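Local structure of enoyl-CoA hydratase subunit I (Geobacillus kaustophilus, 2PBP) at residues P201-K214 / F226-D239. The protein probably acts as an enoyl-CoA hydratase of the crotonase family, a hydro-lyase that adds water across the double bond of enoyl-CoA thioesters. Residues are numbered along the deposited sequence; the frame is centred on the assembly and turned at random.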
loop_
_atom_site.group_PDB
_atom_site.type_symbol
_atom_site.label_atom_id
_atom_site.label_comp_id
_atom_site.label_asym_id
_atom_site.label_seq_id
_atom_site.Cartn_x
_atom_site.Cartn_y
_atom_site.Cartn_z
ATOM N N PRO A 201 17.570 -2.683 6.103
ATOM C CA PRO A 201 18.185 -1.350 6.200
ATOM C C PRO A 201 17.290 -0.430 7.028
ATOM O O PRO A 201 16.175 -0.131 6.625
ATOM C CB PRO A 201 18.258 -0.886 4.741
ATOM C CG PRO A 201 18.165 -2.159 3.940
ATOM C CD PRO A 201 17.176 -2.974 4.715
ATOM N N PRO A 202 17.773 0.038 8.194
ATOM C CA PRO A 202 16.960 0.923 9.041
ATOM C C PRO A 202 16.415 2.166 8.328
ATOM O O PRO A 202 15.250 2.535 8.512
ATOM C CB PRO A 202 17.914 1.276 10.183
ATOM C CG PRO A 202 18.774 0.044 10.295
ATOM C CD PRO A 202 19.065 -0.260 8.833
ATOM N N LEU A 203 17.253 2.811 7.520
ATOM C CA LEU A 203 16.832 4.011 6.799
ATOM C C LEU A 203 15.777 3.664 5.753
ATOM O O LEU A 203 14.835 4.428 5.530
ATOM C CB LEU A 203 18.036 4.685 6.131
ATOM C CG LEU A 203 19.038 5.329 7.093
ATOM C CD1 LEU A 203 20.371 5.537 6.387
ATOM C CD2 LEU A 203 18.480 6.649 7.615
ATOM N N ALA A 204 15.931 2.507 5.116
ATOM C CA ALA A 204 14.963 2.080 4.116
ATOM C C ALA A 204 13.613 1.811 4.784
ATOM O O ALA A 204 12.579 2.251 4.284
ATOM C CB ALA A 204 15.463 0.829 3.384
ATOM N N LEU A 205 13.604 1.100 5.913
ATOM C CA LEU A 205 12.332 0.827 6.586
ATOM C C LEU A 205 11.670 2.127 7.051
ATOM O O LEU A 205 10.455 2.295 6.949
ATOM C CB LEU A 205 12.530 -0.099 7.793
ATOM C CG LEU A 205 13.081 -1.506 7.552
ATOM C CD1 LEU A 205 12.759 -2.382 8.763
ATOM C CD2 LEU A 205 12.471 -2.109 6.298
ATOM N N ARG A 206 12.488 3.047 7.551
ATOM C CA ARG A 206 12.025 4.337 8.048
ATOM C C ARG A 206 11.390 5.186 6.948
ATOM O O ARG A 206 10.274 5.688 7.105
ATOM C CB ARG A 206 13.207 5.089 8.663
ATOM C CG ARG A 206 12.919 6.479 9.232
ATOM C CD ARG A 206 14.259 7.157 9.515
ATOM N NE ARG A 206 14.177 8.484 10.123
ATOM C CZ ARG A 206 14.004 8.709 11.421
ATOM N NH1 ARG A 206 13.879 7.693 12.265
ATOM N NH2 ARG A 206 14.005 9.955 11.885
ATOM N N LEU A 207 12.099 5.343 5.835
ATOM C CA LEU A 207 11.596 6.151 4.730
ATOM C C LEU A 207 10.446 5.493 3.970
ATOM O O LEU A 207 9.605 6.183 3.390
ATOM C CB LEU A 207 12.744 6.523 3.785
ATOM C CG LEU A 207 13.511 7.787 4.220
ATOM C CD1 LEU A 207 13.948 7.663 5.677
ATOM C CD2 LEU A 207 14.714 8.009 3.312
ATOM N N ILE A 208 10.407 4.163 3.964
ATOM C CA ILE A 208 9.310 3.459 3.304
ATOM C C ILE A 208 8.052 3.721 4.126
ATOM O O ILE A 208 6.976 3.995 3.584
ATOM C CB ILE A 208 9.558 1.924 3.241
ATOM C CG1 ILE A 208 10.494 1.593 2.075
ATOM C CG2 ILE A 208 8.224 1.188 3.107
ATOM C CD1 ILE A 208 10.011 1.959 0.646
ATOM N N LYS A 209 8.199 3.629 5.444
ATOM C CA LYS A 209 7.086 3.861 6.348
ATOM C C LYS A 209 6.546 5.281 6.165
ATOM O O LYS A 209 5.332 5.486 6.136
ATOM C CB LYS A 209 7.530 3.637 7.799
ATOM C CG LYS A 209 6.470 3.985 8.831
ATOM C CD LYS A 209 6.903 3.584 10.237
ATOM C CE LYS A 209 5.961 4.174 11.271
ATOM N NZ LYS A 209 6.263 3.692 12.652
ATOM N N GLU A 210 7.442 6.260 6.041
ATOM C CA GLU A 210 7.009 7.643 5.850
ATOM C C GLU A 210 6.204 7.769 4.565
ATOM O O GLU A 210 5.171 8.438 4.531
ATOM C CB GLU A 210 8.201 8.596 5.757
ATOM C CG GLU A 210 9.046 8.705 7.000
ATOM C CD GLU A 210 10.087 9.800 6.866
ATOM O OE1 GLU A 210 10.668 9.925 5.766
ATOM O OE2 GLU A 210 10.324 10.528 7.852
ATOM N N ALA A 211 6.690 7.132 3.505
ATOM C CA ALA A 211 6.009 7.181 2.216
ATOM C C ALA A 211 4.626 6.544 2.323
ATOM O O ALA A 211 3.650 7.073 1.796
ATOM C CB ALA A 211 6.842 6.466 1.154
ATOM N N VAL A 212 4.543 5.406 3.008
ATOM C CA VAL A 212 3.266 4.727 3.171
ATOM C C VAL A 212 2.290 5.595 3.962
ATOM O O VAL A 212 1.093 5.607 3.678
ATOM C CB VAL A 212 3.444 3.362 3.877
ATOM C CG1 VAL A 212 2.087 2.774 4.244
ATOM C CG2 VAL A 212 4.191 2.411 2.958
ATOM N N GLN A 213 2.802 6.332 4.945
ATOM C CA GLN A 213 1.952 7.201 5.752
ATOM C C GLN A 213 1.305 8.250 4.845
ATOM O O GLN A 213 0.134 8.585 5.009
ATOM C CB GLN A 213 2.764 7.915 6.841
ATOM C CG GLN A 213 3.672 7.033 7.699
ATOM C CD GLN A 213 2.960 5.852 8.343
ATOM O OE1 GLN A 213 2.826 4.785 7.739
ATOM N NE2 GLN A 213 2.501 6.041 9.577
ATOM N N LYS A 214 2.071 8.763 3.886
ATOM C CA LYS A 214 1.556 9.765 2.958
ATOM C C LYS A 214 0.557 9.131 1.986
ATOM O O LYS A 214 -0.438 9.753 1.618
ATOM C CB LYS A 214 2.701 10.405 2.161
ATOM C CG LYS A 214 3.890 10.879 3.001
ATOM C CD LYS A 214 3.469 11.838 4.105
ATOM C CE LYS A 214 4.677 12.349 4.883
ATOM N NZ LYS A 214 4.268 13.121 6.090
ATOM N N PHE A 226 6.641 12.947 -2.950
ATOM C CA PHE A 226 7.319 12.782 -1.667
ATOM C C PHE A 226 8.149 11.501 -1.702
ATOM O O PHE A 226 9.304 11.479 -1.284
ATOM C CB PHE A 226 6.288 12.699 -0.536
ATOM C CG PHE A 226 6.898 12.618 0.837
ATOM C CD1 PHE A 226 7.167 13.775 1.565
ATOM C CD2 PHE A 226 7.222 11.386 1.393
ATOM C CE1 PHE A 226 7.753 13.702 2.835
ATOM C CE2 PHE A 226 7.808 11.302 2.658
ATOM C CZ PHE A 226 8.074 12.461 3.378
ATOM N N GLU A 227 7.540 10.435 -2.204
ATOM C CA GLU A 227 8.191 9.136 -2.301
ATOM C C GLU A 227 9.573 9.208 -2.959
ATOM O O GLU A 227 10.557 8.697 -2.413
ATOM C CB GLU A 227 7.293 8.189 -3.093
ATOM C CG GLU A 227 7.833 6.783 -3.274
ATOM C CD GLU A 227 7.051 6.034 -4.332
ATOM O OE1 GLU A 227 7.062 6.496 -5.489
ATOM O OE2 GLU A 227 6.424 4.998 -4.014
ATOM N N ARG A 228 9.652 9.845 -4.123
ATOM C CA ARG A 228 10.925 9.938 -4.833
ATOM C C ARG A 228 11.991 10.745 -4.093
ATOM O O ARG A 228 13.187 10.514 -4.291
ATOM C CB ARG A 228 10.711 10.489 -6.252
ATOM C CG ARG A 228 10.198 11.915 -6.336
ATOM C CD ARG A 228 9.688 12.223 -7.742
ATOM N NE ARG A 228 8.571 11.353 -8.104
ATOM C CZ ARG A 228 7.828 11.487 -9.199
ATOM N NH1 ARG A 228 8.075 12.467 -10.063
ATOM N NH2 ARG A 228 6.837 10.635 -9.434
ATOM N N LYS A 229 11.576 11.687 -3.248
ATOM C CA LYS A 229 12.544 12.467 -2.481
ATOM C C LYS A 229 13.236 11.524 -1.497
ATOM O O LYS A 229 14.450 11.607 -1.289
ATOM C CB LYS A 229 11.857 13.612 -1.723
ATOM C CG LYS A 229 11.442 14.776 -2.612
ATOM C CD LYS A 229 12.663 15.468 -3.213
ATOM C CE LYS A 229 12.260 16.550 -4.201
ATOM N NZ LYS A 229 13.417 17.376 -4.623
ATOM N N ASN A 230 12.461 10.626 -0.891
ATOM C CA ASN A 230 13.030 9.656 0.039
ATOM C C ASN A 230 13.920 8.688 -0.738
ATOM O O ASN A 230 14.947 8.240 -0.232
ATOM C CB ASN A 230 11.925 8.902 0.795
ATOM C CG ASN A 230 11.498 9.624 2.069
ATOM O OD1 ASN A 230 12.022 10.693 2.387
ATOM N ND2 ASN A 230 10.551 9.041 2.806
ATOM N N PHE A 231 13.524 8.373 -1.969
ATOM C CA PHE A 231 14.320 7.490 -2.822
ATOM C C PHE A 231 15.696 8.142 -3.030
ATOM O O PHE A 231 16.735 7.494 -2.887
ATOM C CB PHE A 231 13.629 7.310 -4.180
ATOM C CG PHE A 231 14.355 6.380 -5.122
ATOM C CD1 PHE A 231 14.179 5.003 -5.037
ATOM C CD2 PHE A 231 15.213 6.885 -6.098
ATOM C CE1 PHE A 231 14.842 4.140 -5.913
ATOM C CE2 PHE A 231 15.880 6.031 -6.978
ATOM C CZ PHE A 231 15.692 4.654 -6.885
ATOM N N TYR A 232 15.698 9.429 -3.370
ATOM C CA TYR A 232 16.954 10.149 -3.586
ATOM C C TYR A 232 17.825 10.104 -2.338
ATOM O O TYR A 232 19.033 9.858 -2.414
ATOM C CB TYR A 232 16.710 11.628 -3.912
ATOM C CG TYR A 232 15.955 11.930 -5.188
ATOM C CD1 TYR A 232 15.685 10.935 -6.132
ATOM C CD2 TYR A 232 15.533 13.230 -5.463
ATOM C CE1 TYR A 232 15.012 11.236 -7.323
ATOM C CE2 TYR A 232 14.863 13.541 -6.646
ATOM C CZ TYR A 232 14.605 12.540 -7.570
ATOM O OH TYR A 232 13.943 12.858 -8.738
ATOM N N LEU A 233 17.202 10.361 -1.191
ATOM C CA LEU A 233 17.910 10.389 0.085
ATOM C C LEU A 233 18.596 9.085 0.454
ATOM O O LEU A 233 19.677 9.099 1.046
ATOM C CB LEU A 233 16.955 10.807 1.209
ATOM C CG LEU A 233 16.654 12.309 1.263
ATOM C CD1 LEU A 233 15.538 12.590 2.268
ATOM C CD2 LEU A 233 17.925 13.064 1.641
ATOM N N LEU A 234 17.983 7.957 0.111
ATOM C CA LEU A 234 18.595 6.677 0.438
ATOM C C LEU A 234 19.919 6.471 -0.293
ATOM O O LEU A 234 20.757 5.688 0.150
ATOM C CB LEU A 234 17.622 5.526 0.153
ATOM C CG LEU A 234 16.443 5.453 1.135
ATOM C CD1 LEU A 234 15.515 4.313 0.743
ATOM C CD2 LEU A 234 16.959 5.240 2.562
ATOM N N PHE A 235 20.127 7.187 -1.397
ATOM C CA PHE A 235 21.384 7.056 -2.125
ATOM C C PHE A 235 22.507 7.872 -1.494
ATOM O O PHE A 235 23.607 7.970 -2.037
ATOM C CB PHE A 235 21.201 7.415 -3.603
ATOM C CG PHE A 235 20.574 6.308 -4.401
ATOM C CD1 PHE A 235 19.205 6.067 -4.323
ATOM C CD2 PHE A 235 21.363 5.446 -5.155
ATOM C CE1 PHE A 235 18.630 4.979 -4.978
ATOM C CE2 PHE A 235 20.800 4.350 -5.815
ATOM C CZ PHE A 235 19.430 4.118 -5.724
ATOM N N ALA A 236 22.219 8.457 -0.334
ATOM C CA ALA A 236 23.218 9.220 0.400
ATOM C C ALA A 236 23.711 8.323 1.529
ATOM O O ALA A 236 24.651 8.670 2.247
ATOM C CB ALA A 236 22.602 10.488 0.976
ATOM N N SER A 237 23.079 7.161 1.676
ATOM C CA SER A 237 23.448 6.238 2.745
ATOM C C SER A 237 24.518 5.234 2.350
ATOM O O SER A 237 24.626 4.830 1.186
ATOM C CB SER A 237 22.215 5.473 3.245
ATOM O OG SER A 237 21.772 4.512 2.298
ATOM N N GLU A 238 25.317 4.840 3.334
ATOM C CA GLU A 238 26.357 3.851 3.109
ATOM C C GLU A 238 25.662 2.502 2.933
ATOM O O GLU A 238 26.150 1.635 2.210
ATOM C CB GLU A 238 27.314 3.812 4.304
ATOM C CG GLU A 238 28.128 5.092 4.454
ATOM C CD GLU A 238 28.906 5.149 5.753
ATOM O OE1 GLU A 238 29.644 4.185 6.048
ATOM O OE2 GLU A 238 28.782 6.162 6.475
ATOM N N ASP A 239 24.509 2.341 3.582
ATOM C CA ASP A 239 23.755 1.093 3.479
ATOM C C ASP A 239 23.327 0.807 2.043
ATOM O O ASP A 239 23.212 -0.352 1.645
ATOM C CB ASP A 239 22.516 1.123 4.385
ATOM C CG ASP A 239 22.837 0.776 5.829
ATOM O OD1 ASP A 239 23.976 0.341 6.104
ATOM O OD2 ASP A 239 21.945 0.925 6.691
HETATM O O HOH W 1 19.570 1.844 6.018
#
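The antiparallel helical hairpin near the C-terminus of the crotonase fold brings helix 202-214 against helix 226-234, their axes 9.5 Å apart at 173°. The amide of N230 spans the two helices. Its CG lies beside the backbone N (chi1 -88°), which sends the amide across to the facing helix, where ND2 gives one hydrogen bond to L207 O (3.1 Å) and another to E210 OE1 (3.1 Å). L207 O also accepts from A211 N, its helical partner, while E210 OE1 receives the amide on its anti lone pair and OE2 forms a salt bridge with K95. The carboxylate and amide planes are only 15° apart, yet OE1 is tilted out of the amide plane and the bond is bent. A leucine in place of N230 would probably leave E210 OE1 without its amide donor and deprive the two helices of their direct polar link.

L207 CG lies against the amide carbon of N230 at 3.5 Å, and its CD2 makes an apolar contact with L234 CD2, which also reaches L203 CB. Toward the other end, K214 bends at its second torsion and draws its aliphatic chain over one face of the F226 ring, CE lying 4.0 Å from the centroid in a CH-pi contact; E210 CB meets the ring edge.

S237, at the N-cap of helix 238-248, packs CB on L203 CD1, and D239, just inside that helix, reaches L203 N through a water on OD2; its carboxylate is also held by Q256 N and G257 N. E227 hydrogen-bonds T144 and G142 of the second subunit, and R228 forms a salt bridge with D89 of that subunit. Such an antiparallel helix pair belongs to the C-terminal helical region of the enoyl-CoA hydratase/isomerase (crotonase) family.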